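Local coordinates for antifreeze protein (Marinomonas primoryensis, PDB 3P4G) that binds ice as a hyperactive, calcium-dependent antifreeze protein, probably by ordering clathrate-like waters along its surface, at residues 128-133 and 143-148; 211-216 and 230-235; 278-283 and 304-309. All coordinates share one frame; numbering follows the deposited sequence.

Contact 1: 128-133 and 143-148. With MG (magnesium ion), chain S.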
loop_
_atom_site.group_PDB
_atom_site.type_symbol
_atom_site.label_atom_id
_atom_site.label_comp_id
_atom_site.label_asym_id
_atom_site.label_seq_id
_atom_site.Cartn_x
_atom_site.Cartn_y
_atom_site.Cartn_z
ATOM N N GLY A 128 -1.725 -13.793 -6.821
ATOM C CA GLY A 128 -1.121 -14.484 -5.666
ATOM C C GLY A 128 -0.378 -13.542 -4.726
ATOM O O GLY A 128 -0.750 -12.374 -4.546
ATOM N N ASN A 129 0.684 -14.081 -4.110
ATOM C CA ASN A 129 1.539 -13.276 -3.226
ATOM C C ASN A 129 2.666 -12.561 -3.921
ATOM O O ASN A 129 3.244 -13.075 -4.885
ATOM C CB ASN A 129 2.181 -14.208 -2.162
ATOM C CG ASN A 129 1.124 -14.934 -1.307
ATOM O OD1 ASN A 129 1.231 -16.150 -1.048
ATOM N ND2 ASN A 129 0.119 -14.210 -0.885
ATOM N N LEU A 130 3.045 -11.406 -3.389
ATOM C CA LEU A 130 4.173 -10.698 -3.970
ATOM C C LEU A 130 5.336 -10.878 -3.032
ATOM O O LEU A 130 5.288 -10.344 -1.903
ATOM C CB LEU A 130 3.845 -9.214 -4.148
ATOM C CG LEU A 130 5.009 -8.322 -4.623
ATOM C CD1 LEU A 130 5.397 -8.676 -6.099
ATOM C CD2 LEU A 130 4.801 -6.784 -4.469
ATOM N N SER A 131 6.376 -11.590 -3.481
ATOM C CA SER A 131 7.592 -11.785 -2.662
ATOM C C SER A 131 8.868 -11.315 -3.358
ATOM O O SER A 131 9.962 -11.525 -2.832
ATOM C CB SER A 131 7.773 -13.236 -2.175
ATOM O OG SER A 131 7.826 -14.163 -3.249
ATOM N N GLY A 132 8.737 -10.712 -4.539
ATOM C CA GLY A 132 9.870 -10.001 -5.177
ATOM C C GLY A 132 9.542 -8.522 -5.055
ATOM O O GLY A 132 8.394 -8.170 -4.738
ATOM N N ASP A 133 10.512 -7.652 -5.283
ATOM C CA ASP A 133 10.299 -6.223 -5.129
ATOM C C ASP A 133 9.606 -5.670 -6.332
ATOM O O ASP A 133 10.058 -5.866 -7.447
ATOM C CB ASP A 133 11.635 -5.463 -5.000
ATOM C CG ASP A 133 12.364 -5.775 -3.711
ATOM O OD1 ASP A 133 11.782 -6.327 -2.734
ATOM O OD2 ASP A 133 13.554 -5.450 -3.655
ATOM N N ILE A 143 -2.055 -0.794 -8.776
ATOM C CA ILE A 143 -1.448 -2.084 -8.347
ATOM C C ILE A 143 -2.487 -2.886 -7.519
ATOM O O ILE A 143 -3.060 -2.368 -6.531
ATOM C CB ILE A 143 -0.153 -1.902 -7.527
ATOM C CG1 ILE A 143 0.882 -1.039 -8.304
ATOM C CG2 ILE A 143 0.464 -3.240 -7.159
ATOM C CD1 ILE A 143 0.894 0.387 -7.825
ATOM N N GLN A 144 -2.735 -4.131 -7.923
ATOM C CA GLN A 144 -3.606 -4.966 -7.157
ATOM C C GLN A 144 -2.856 -6.279 -6.884
ATOM O O GLN A 144 -2.320 -6.913 -7.817
ATOM C CB GLN A 144 -4.849 -5.283 -7.958
ATOM C CG GLN A 144 -5.801 -6.159 -7.176
ATOM C CD GLN A 144 -7.244 -6.140 -7.642
ATOM O OE1 GLN A 144 -7.793 -5.092 -8.034
ATOM N NE2 GLN A 144 -7.884 -7.320 -7.602
ATOM N N ILE A 145 -2.809 -6.633 -5.609
ATOM C CA ILE A 145 -2.116 -7.863 -5.133
ATOM C C ILE A 145 -3.165 -8.653 -4.388
ATOM O O ILE A 145 -3.667 -8.183 -3.351
ATOM C CB ILE A 145 -0.922 -7.517 -4.153
ATOM C CG1 ILE A 145 0.017 -6.456 -4.693
ATOM C CG2 ILE A 145 -0.150 -8.850 -3.681
ATOM C CD1 ILE A 145 0.764 -6.792 -6.031
ATOM N N GLY A 146 -3.490 -9.855 -4.871
ATOM C CA GLY A 146 -4.568 -10.649 -4.292
ATOM C C GLY A 146 -4.182 -11.194 -2.928
ATOM O O GLY A 146 -5.023 -11.256 -2.039
ATOM N N GLY A 147 -2.893 -11.519 -2.779
ATOM C CA GLY A 147 -2.378 -12.080 -1.508
ATOM C C GLY A 147 -1.648 -11.054 -0.652
ATOM O O GLY A 147 -2.151 -9.956 -0.370
ATOM N N ASP A 148 -0.448 -11.425 -0.215
ATOM C CA ASP A 148 0.344 -10.620 0.703
ATOM C C ASP A 148 1.380 -9.833 -0.067
ATOM O O ASP A 148 1.777 -10.240 -1.175
ATOM C CB ASP A 148 1.138 -11.582 1.597
ATOM C CG ASP A 148 0.261 -12.432 2.472
ATOM O OD1 ASP A 148 -0.735 -11.931 2.989
ATOM O OD2 ASP A 148 0.599 -13.618 2.715
HETATM MG MG MG S . -0.203 -15.055 3.779
HETATM O O HOH W 1 -2.008 -14.045 3.983
HETATM O O HOH W 2 0.253 -13.973 5.482
HETATM O O HOH W 3 -0.772 -16.482 5.012
HETATM O O HOH W 4 -0.248 -16.360 2.210
HETATM O O HOH W 5 1.662 -15.896 4.167
#
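Gly128 and Gly147 hold equivalent places in successive coils of a right-handed beta-helix, at a turn of the solenoid well away from its calcium row. Gly147 N donates to Gly128 O at 2.9 Å, a bent bond that reaches the oxygen from well above its carbonyl plane. The next link is straighter: Leu130 N gives its hydrogen to Asp148 O at 2.8 Å, almost in line with the carbonyl bond. The two bonds lace the backbones together where neither segment is regular strand. A beta carbon on Gly147 would run into Gly128 O, so a bare backbone suits this close pass. Ile145 CG2 reaches to 4.0 Å from Leu130 CB, a single apolar contact between the coils; Leu130 also rests on Val111 of the preceding coil.

Asp148 carries the polar end of the contact. Its CG stands beside the backbone N and anti to the carbonyl carbon (chi1 -64°), which presents the carboxylate to a magnesium ion. OD2 binds the metal at 2.0 Å, and five waters complete an octahedral shell. OD1 stays off the metal but accepts a hydrogen bond from one of those waters, 2.7 Å from water 1 O, and another from Asp167 N in the following coil. Magnesium, water and backbone therefore share one carboxylate, whose two oxygens have separate tasks. Their combined pull would be expected to keep Asp148 ionised and its carboxylate from rotating.

Contact 2: 211-216 and 230-235. With CA (calcium ion), chain N; CA (calcium ion), chain M; CA (calcium ion), chain O.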
loop_
_atom_site.group_PDB
_atom_site.type_symbol
_atom_site.label_atom_id
_atom_site.label_comp_id
_atom_site.label_asym_id
_atom_site.label_seq_id
_atom_site.Cartn_x
_atom_site.Cartn_y
_atom_site.Cartn_z
ATOM N N GLU A 211 3.866 -0.534 11.125
ATOM C CA GLU A 211 3.882 0.926 11.152
ATOM C C GLU A 211 3.181 1.506 9.933
ATOM O O GLU A 211 3.244 0.927 8.822
ATOM C CB GLU A 211 5.339 1.430 11.164
ATOM C CG GLU A 211 6.156 0.906 12.385
ATOM C CD GLU A 211 7.417 1.692 12.596
ATOM O OE1 GLU A 211 8.214 1.814 11.633
ATOM O OE2 GLU A 211 7.599 2.198 13.719
ATOM N N VAL A 212 2.598 2.682 10.138
ATOM C CA VAL A 212 1.974 3.493 9.077
ATOM C C VAL A 212 2.497 4.923 9.244
ATOM O O VAL A 212 2.627 5.437 10.369
ATOM C CB VAL A 212 0.445 3.485 9.188
ATOM C CG1 VAL A 212 -0.222 4.650 8.386
ATOM C CG2 VAL A 212 -0.124 2.115 8.819
ATOM N N ASP A 213 2.806 5.557 8.107
ATOM C CA ASP A 213 3.249 6.943 8.147
ATOM C C ASP A 213 2.497 7.661 7.029
ATOM O O ASP A 213 2.608 7.276 5.847
ATOM C CB ASP A 213 4.761 7.008 7.888
ATOM C CG ASP A 213 5.366 8.352 8.262
ATOM O OD1 ASP A 213 4.706 9.393 8.107
ATOM O OD2 ASP A 213 6.477 8.351 8.872
ATOM N N GLY A 214 1.759 8.695 7.402
ATOM C CA GLY A 214 0.981 9.515 6.423
ATOM C C GLY A 214 1.929 10.388 5.602
ATOM O O GLY A 214 1.640 10.769 4.429
ATOM N N GLY A 215 3.077 10.736 6.207
ATOM C CA GLY A 215 4.052 11.630 5.592
ATOM C C GLY A 215 3.516 13.054 5.538
ATOM O O GLY A 215 2.577 13.419 6.264
ATOM N N THR A 216 4.176 13.897 4.772
ATOM C CA THR A 216 3.674 15.277 4.633
ATOM C C THR A 216 2.344 15.236 3.900
ATOM O O THR A 216 1.924 14.176 3.436
ATOM C CB THR A 216 4.634 16.217 3.896
ATOM O OG1 THR A 216 4.724 15.789 2.528
ATOM C CG2 THR A 216 6.050 16.171 4.627
ATOM N N ASN A 230 2.666 1.441 15.260
ATOM C CA ASN A 230 2.826 2.892 15.297
ATOM C C ASN A 230 2.091 3.531 14.158
ATOM O O ASN A 230 2.123 3.028 13.048
ATOM C CB ASN A 230 4.298 3.265 15.206
ATOM C CG ASN A 230 5.100 2.725 16.363
ATOM O OD1 ASN A 230 6.231 2.250 16.184
ATOM N ND2 ASN A 230 4.535 2.779 17.546
ATOM N N ILE A 231 1.485 4.678 14.427
ATOM C CA ILE A 231 0.900 5.508 13.364
ATOM C C ILE A 231 1.502 6.918 13.500
ATOM O O ILE A 231 1.468 7.487 14.596
ATOM C CB ILE A 231 -0.645 5.635 13.498
ATOM C CG1 ILE A 231 -1.349 4.285 13.392
ATOM C CG2 ILE A 231 -1.219 6.655 12.418
ATOM C CD1 ILE A 231 -2.870 4.330 13.726
ATOM N N GLN A 232 2.037 7.462 12.397
ATOM C CA GLN A 232 2.470 8.855 12.333
ATOM C C GLN A 232 1.593 9.562 11.298
ATOM O O GLN A 232 1.508 9.085 10.172
ATOM C CB GLN A 232 3.964 8.902 11.914
ATOM C CG GLN A 232 4.497 10.284 11.655
ATOM C CD GLN A 232 4.345 11.199 12.866
ATOM O OE1 GLN A 232 3.594 12.188 12.853
ATOM N NE2 GLN A 232 5.082 10.862 13.931
ATOM N N GLY A 233 0.945 10.660 11.671
ATOM C CA GLY A 233 0.136 11.417 10.702
ATOM C C GLY A 233 1.069 12.240 9.827
ATOM O O GLY A 233 0.720 12.533 8.653
ATOM N N GLY A 234 2.214 12.617 10.407
ATOM C CA GLY A 234 3.219 13.474 9.738
ATOM C C GLY A 234 2.776 14.936 9.759
ATOM O O GLY A 234 1.791 15.291 10.450
ATOM N N THR A 235 3.487 15.802 9.052
ATOM C CA THR A 235 3.025 17.204 8.908
ATOM C C THR A 235 1.672 17.185 8.163
ATOM O O THR A 235 1.247 16.160 7.623
ATOM C CB THR A 235 4.040 18.101 8.210
ATOM O OG1 THR A 235 4.141 17.746 6.821
ATOM C CG2 THR A 235 5.433 17.865 8.860
HETATM CA CA CA N . 0.338 14.139 6.965
HETATM CA CA CA M . 1.035 12.179 2.746
HETATM CA CA CA O . -0.382 16.148 11.152
#
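Asp213 and Gln232 both swing CG away from their own backbone N, with chi1 at -165° and 173°; these like torsions, at paired positions, lay the two side chains alongside each other on one face of a parallel pair of strands, and Asp213 OD1 comes 3.7 Å from Gln232 CG. Each then curls back on its own chain. Asp213 OD1 accepts from Gly215 N at 2.8 Å, closing an Asx turn, while Gln232, bent at its second torsion in one of two modelled conformers, offers a lone pair of OE1 to Gly234 N in the carbonyl plane. Strands 211-213 and 230-232 run 2° from parallel. Val212 uses both its backbone N and its backbone O in the ladder: Val212 N donates to Asn230 O, and Val212 O accepts from Gln232 N at 2.9 Å. Gly214 N continues it to Gln232 O.

Past the strands the glycines bend both chains round calcium, Gly215 and Gly234 having positive phi. One ion joins the segments through Gly215 O at 2.5 Å, Gly233 O at 2.4 Å and Thr235 O at 2.3 Å, with Gly217, Asp219 and Asp238 completing its shell. Beside the calcium sites, Thr216 CG2 meets Thr235 OG1 at 3.3 Å, and the threonines point the same way, consistent with the threonine rank of the ice-binding face; Thr197 and Thr256 extend it. Inward, Val212 and Ile231 pack on Ile221 of strand 220-223, and Ile231 also reaches strand 239-242. The pair is flanked by strand 192-194 before Glu211 and strand 251-253 beyond Asn230.

Contact 3: 278-283 and 304-309. With CA (calcium ion), chain Q; CA (calcium ion), chain P.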
loop_
_atom_site.group_PDB
_atom_site.type_symbol
_atom_site.label_atom_id
_atom_site.label_comp_id
_atom_site.label_asym_id
_atom_site.label_seq_id
_atom_site.Cartn_x
_atom_site.Cartn_y
_atom_site.Cartn_z
ATOM N N ASP A 278 -5.252 20.148 17.910
ATOM C CA ASP A 278 -5.545 18.724 17.761
ATOM C C ASP A 278 -6.777 18.299 18.577
ATOM O O ASP A 278 -6.984 18.741 19.741
ATOM C CB ASP A 278 -4.313 17.924 18.148
ATOM C CG ASP A 278 -3.097 18.292 17.290
ATOM O OD1 ASP A 278 -3.097 18.021 16.062
ATOM O OD2 ASP A 278 -2.155 18.890 17.842
ATOM N N SER A 279 -7.552 17.385 17.967
ATOM C CA SER A 279 -8.824 16.881 18.490
ATOM C C SER A 279 -8.836 15.379 18.623
ATOM O O SER A 279 -8.296 14.661 17.769
ATOM C CB SER A 279 -10.012 17.265 17.564
ATOM O OG SER A 279 -10.095 18.678 17.357
ATOM N N ILE A 280 -9.456 14.923 19.691
ATOM C CA ILE A 280 -9.591 13.470 19.889
ATOM C C ILE A 280 -11.031 13.182 20.271
ATOM O O ILE A 280 -11.608 13.877 21.121
ATOM C CB ILE A 280 -8.553 12.884 20.904
ATOM C CG1 ILE A 280 -8.616 11.341 20.914
ATOM C CG2 ILE A 280 -8.746 13.411 22.374
ATOM C CD1 ILE A 280 -7.610 10.672 21.854
ATOM N N TYR A 281 -11.586 12.095 19.714
ATOM C CA TYR A 281 -12.924 11.674 20.044
ATOM C C TYR A 281 -12.804 10.274 20.635
ATOM O O TYR A 281 -12.393 9.350 19.952
ATOM C CB TYR A 281 -13.759 11.607 18.758
ATOM C CG TYR A 281 -15.203 11.182 18.927
ATOM C CD1 TYR A 281 -15.879 11.336 20.156
ATOM C CD2 TYR A 281 -15.929 10.697 17.823
ATOM C CE1 TYR A 281 -17.196 10.968 20.303
ATOM C CE2 TYR A 281 -17.288 10.303 17.974
ATOM C CZ TYR A 281 -17.900 10.459 19.209
ATOM O OH TYR A 281 -19.234 10.076 19.387
ATOM N N LEU A 282 -13.156 10.157 21.902
ATOM C CA LEU A 282 -13.110 8.882 22.638
ATOM C C LEU A 282 -14.517 8.319 22.641
ATOM O O LEU A 282 -15.259 8.482 23.620
ATOM C CB LEU A 282 -12.655 9.130 24.078
ATOM C CG LEU A 282 -11.255 9.769 24.245
ATOM C CD1 LEU A 282 -10.964 10.179 25.698
ATOM C CD2 LEU A 282 -10.166 8.788 23.760
ATOM N N LYS A 283 -14.888 7.653 21.555
ATOM C CA LYS A 283 -16.294 7.239 21.384
ATOM C C LYS A 283 -16.678 6.139 22.388
ATOM O O LYS A 283 -17.859 5.973 22.730
ATOM C CB LYS A 283 -16.472 6.732 19.963
ATOM C CG LYS A 283 -17.889 6.321 19.545
ATOM C CD LYS A 283 -17.948 6.297 17.998
ATOM C CE LYS A 283 -19.369 6.570 17.522
ATOM N NZ LYS A 283 -20.276 5.379 17.719
ATOM N N GLU A 304 -5.755 19.336 22.498
ATOM C CA GLU A 304 -6.468 20.593 22.762
ATOM C C GLU A 304 -7.994 20.399 22.930
ATOM O O GLU A 304 -8.639 21.114 23.712
ATOM C CB GLU A 304 -6.149 21.635 21.695
ATOM C CG GLU A 304 -4.731 22.145 21.768
ATOM C CD GLU A 304 -3.666 21.243 21.166
ATOM O OE1 GLU A 304 -3.962 20.284 20.391
ATOM O OE2 GLU A 304 -2.493 21.559 21.429
ATOM N N HIS A 305 -8.569 19.458 22.202
ATOM C CA HIS A 305 -10.005 19.273 22.228
ATOM C C HIS A 305 -10.305 17.824 22.449
ATOM O O HIS A 305 -9.761 16.979 21.755
ATOM C CB HIS A 305 -10.641 19.729 20.911
ATOM C CG HIS A 305 -10.167 21.077 20.477
ATOM N ND1 HIS A 305 -10.697 22.246 20.983
ATOM C CD2 HIS A 305 -9.113 21.439 19.709
ATOM C CE1 HIS A 305 -10.039 23.273 20.469
ATOM N NE2 HIS A 305 -9.075 22.812 19.686
ATOM N N ILE A 306 -11.251 17.547 23.331
ATOM C CA ILE A 306 -11.510 16.160 23.719
ATOM C C ILE A 306 -13.003 15.955 23.847
ATOM O O ILE A 306 -13.654 16.600 24.674
ATOM C CB ILE A 306 -10.822 15.714 25.059
ATOM C CG1 ILE A 306 -9.318 16.006 25.030
ATOM C CG2 ILE A 306 -11.105 14.199 25.337
ATOM C CD1 ILE A 306 -8.618 15.779 26.459
ATOM N N ARG A 307 -13.542 15.090 22.995
ATOM C CA ARG A 307 -14.958 14.732 23.083
ATOM C C ARG A 307 -15.062 13.288 23.566
ATOM O O ARG A 307 -14.263 12.456 23.176
ATOM C CB ARG A 307 -15.641 14.904 21.699
ATOM C CG ARG A 307 -17.105 14.380 21.698
ATOM C CD ARG A 307 -17.833 14.698 20.421
ATOM N NE ARG A 307 -18.014 16.149 20.205
ATOM C CZ ARG A 307 -18.966 16.903 20.755
ATOM N NH1 ARG A 307 -19.867 16.380 21.589
ATOM N NH2 ARG A 307 -19.038 18.195 20.445
ATOM N N VAL A 308 -16.035 12.998 24.433
ATOM C CA VAL A 308 -16.296 11.597 24.860
ATOM C C VAL A 308 -17.673 11.190 24.355
ATOM O O VAL A 308 -18.293 11.949 23.603
ATOM C CB VAL A 308 -16.080 11.403 26.388
ATOM C CG1 VAL A 308 -14.605 11.664 26.754
ATOM C CG2 VAL A 308 -16.990 12.326 27.211
ATOM N N SER A 309 -18.173 10.008 24.747
ATOM C CA SER A 309 -19.367 9.489 24.031
ATOM C C SER A 309 -20.618 10.328 24.251
ATOM O O SER A 309 -21.528 10.363 23.393
ATOM C CB SER A 309 -19.656 8.042 24.432
ATOM O OG SER A 309 -20.060 8.011 25.785
HETATM CA CA CA Q . -1.417 20.132 19.698
HETATM CA CA CA P . -0.884 18.120 15.341
HETATM O O HOH W 6 -1.362 18.237 21.171
HETATM O O HOH W 7 0.408 21.628 20.451
#
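Ile280 and Ile306 stand side by side on the inner face of the beta-helix, where strand 305-308 adds a parallel rung to strand 279-282 near the C-terminal end. Ile280 CG2 is the first bump, 3.8 Å from Ile306 CG1. The second is Leu282 CD1, which slants into the notch between Ile306 CG2, 4.0 Å away, and Val308 CG1 beyond it. Phe303 packs on Ile280, and Tyr290 of helix 287-290 on Ile306 and Val308, so the hollow is closed by the excursion that separates the strands.

The other face carries Ser279, Tyr281, His305 and Arg307. Tyr281 CG lies opposite its own backbone N (chi1 -180°), and the ring leans across to Arg307, whose aliphatic stem fits along its CD1 and CE1 side; Arg307 CG is 3.6 Å from Tyr281 CD1. Arg307 O and Val308 O meet the ring edge in plane, and Lys283 CB sits over one face, toward its rim. The guanidinium turns off, its plane 80° from the ring, toward Ala318. Replacing Tyr281 by an alanine would probably open a gap along the Arg307 stem and leave that side chain freer to turn. Beside them, His305 CB abuts Ser279 OG, while the imidazole is fixed by Asp277 and Ser316.

Regular backbone bonds zip the strands, Ile280 N and Leu282 N donating to His305 O and Arg307 O. At the start of both strands, calcium joins the segments: Glu304 binds one ion with both carboxylate oxygens, and Asp278 bridges two ions. Glu304 OE1, 2.6 Å from the calcium of chain Q, also takes a hydrogen bond at 2.8 Å from Asp278 N, arriving above the carboxylate plane.

From the N terminus the three contacts follow in series; none nests in or crosses another. Contact 1 closes a short coil, its nine intervening residues holding strand 134-135, and joins successive turns on the side of the solenoid away from calcium. Contact 2 comes next, its centre about 23 Å on: 13 residues with strand 220-223 return the chain to the same face one turn later, by the calcium row. Contact 3 lies a further 20 Å along, centre to centre. Its loop of 20 residues runs through helices 287-290 and 294-300 before rejoining the stack. Strand 142-145 and the strands of contact 3 lie along one face of the solenoid, and the strands of contact 2 along another.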